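Local coordinates for protein internalin (Listeria monocytogenes serotype 4b, PDB 4FMZ) that probably mediates adhesion to or invasion of host cells as a leucine-rich repeat protein, at residues A[77-82]-A[97-102]. Residues are numbered along the deposited sequence; the frame is centred on the assembly and turned at random.
Sequences QITDIS and TNKITD
Asn98 and Ile78 meet where two successive turns of a leucine-rich repeat solenoid stack, a worked example of how one buried asparagine can join neighbouring coils. Asn98 OD1 accepts a hydrogen bond from the backbone N of Ile78 at 3.1 Å, a straight bond (160° at the hydrogen) whose donor is tilted from the carbonyl plane. Asn98 OD1 also lies 3.5 Å from Ile78 CB, while ND2 donates to the carbonyl of Leu73, so both ends of the amide are engaged with the preceding turn. One residue on, Lys99 N donates to Ile78 O at 2.8 Å. At the surface the Lys99 chain is extended until it bends at its last torsion (chi4 67°); in the conformer of Gln77 described, Lys99 NZ donates to Gln77 OE1 at 2.7 Å, from above the carbonyl plane, while Lys99 CB packs on Thr79 CG2. On the buried side Ile81 CG2 touches Ile100 CD1 at 3.8 Å, the two side chains crossing at about a right angle. Water then takes over from direct bonds: one molecule links Thr79 O to Asp102 N, a second Ile81 N to Asp102 O. Within 77-82 an Asx turn spans the same end: Asp80 OD1 accepts from Ser82 N at 3.0 Å.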
# COMPACT_ATOMS: atom_id res chain seq x y z
N GLN A 77 -20.01 -5.75 9.12
CA GLN A 77 -20.69 -6.62 8.15
C GLN A 77 -21.58 -5.76 7.24
O GLN A 77 -22.65 -6.20 6.81
CB GLN A 77 -21.52 -7.71 8.88
CG GLN A 77 -20.72 -8.60 9.84
CD GLN A 77 -19.88 -9.62 9.12
OE1 GLN A 77 -20.38 -10.62 8.60
NE2 GLN A 77 -18.57 -9.41 9.11
N ILE A 78 -21.13 -4.52 6.96
CA ILE A 78 -21.87 -3.58 6.12
C ILE A 78 -21.87 -4.03 4.66
O ILE A 78 -20.82 -4.39 4.13
CB ILE A 78 -21.32 -2.14 6.31
CG1 ILE A 78 -21.41 -1.71 7.80
CG2 ILE A 78 -22.07 -1.13 5.42
CD1 ILE A 78 -20.38 -0.68 8.22
N THR A 79 -23.06 -4.01 4.03
CA THR A 79 -23.24 -4.34 2.61
C THR A 79 -23.75 -3.11 1.87
O THR A 79 -23.19 -2.75 0.85
CB THR A 79 -24.19 -5.54 2.41
OG1 THR A 79 -25.41 -5.31 3.08
CG2 THR A 79 -23.58 -6.85 2.86
N ASP A 80 -24.81 -2.46 2.39
CA ASP A 80 -25.45 -1.30 1.79
C ASP A 80 -24.98 0.01 2.44
O ASP A 80 -25.22 0.24 3.63
CB ASP A 80 -26.99 -1.45 1.93
CG ASP A 80 -27.83 -0.41 1.22
OD1 ASP A 80 -27.25 0.45 0.52
OD2 ASP A 80 -29.07 -0.45 1.35
N ILE A 81 -24.34 0.87 1.64
CA ILE A 81 -23.85 2.16 2.14
C ILE A 81 -24.70 3.34 1.61
O ILE A 81 -24.27 4.49 1.77
CB ILE A 81 -22.33 2.39 1.87
CG1 ILE A 81 -21.94 2.15 0.41
CG2 ILE A 81 -21.48 1.53 2.82
CD1 ILE A 81 -20.75 2.95 -0.05
N SER A 82 -25.93 3.08 1.04
CA SER A 82 -26.81 4.14 0.53
C SER A 82 -27.10 5.24 1.59
O SER A 82 -27.13 6.40 1.21
CB SER A 82 -28.12 3.57 -0.03
OG SER A 82 -28.79 2.74 0.91
N THR A 97 -12.69 -3.84 5.24
CA THR A 97 -13.01 -5.11 5.94
C THR A 97 -14.54 -5.20 6.25
O THR A 97 -14.96 -5.45 7.37
CB THR A 97 -12.11 -5.38 7.17
OG1 THR A 97 -12.01 -4.23 7.99
CG2 THR A 97 -10.70 -5.81 6.78
N ASN A 98 -15.35 -4.96 5.22
CA ASN A 98 -16.81 -5.07 5.27
C ASN A 98 -17.23 -5.96 4.10
O ASN A 98 -16.38 -6.69 3.57
CB ASN A 98 -17.47 -3.68 5.24
CG ASN A 98 -17.54 -3.03 6.59
OD1 ASN A 98 -18.31 -3.44 7.44
ND2 ASN A 98 -16.72 -2.01 6.83
N LYS A 99 -18.50 -5.93 3.70
CA LYS A 99 -18.99 -6.76 2.60
C LYS A 99 -19.56 -5.86 1.50
O LYS A 99 -20.50 -6.26 0.81
CB LYS A 99 -20.06 -7.74 3.12
CG LYS A 99 -19.53 -8.82 4.04
CD LYS A 99 -20.67 -9.48 4.82
CE LYS A 99 -20.39 -10.92 5.19
NZ LYS A 99 -19.27 -11.06 6.17
N ILE A 100 -18.97 -4.67 1.32
CA ILE A 100 -19.42 -3.67 0.35
C ILE A 100 -19.06 -4.10 -1.09
O ILE A 100 -17.91 -4.47 -1.36
CB ILE A 100 -18.89 -2.25 0.70
CG1 ILE A 100 -19.49 -1.74 2.04
CG2 ILE A 100 -19.21 -1.25 -0.41
CD1 ILE A 100 -18.55 -0.87 2.85
N THR A 101 -20.04 -4.02 -2.00
CA THR A 101 -19.84 -4.34 -3.42
C THR A 101 -20.17 -3.09 -4.26
O THR A 101 -19.36 -2.68 -5.08
CB THR A 101 -20.66 -5.57 -3.84
OG1 THR A 101 -22.03 -5.33 -3.54
CG2 THR A 101 -20.21 -6.83 -3.11
N ASP A 102 -21.33 -2.47 -4.01
CA ASP A 102 -21.81 -1.29 -4.70
C ASP A 102 -21.40 -0.02 -3.95
O ASP A 102 -21.81 0.18 -2.81
CB ASP A 102 -23.35 -1.36 -4.84
CG ASP A 102 -24.00 -0.29 -5.70
OD1 ASP A 102 -23.35 0.74 -5.96
OD2 ASP A 102 -25.18 -0.47 -6.08
O HOH W 1 -22.89 -3.21 -1.57
O HOH W 2 -24.35 0.15 -1.31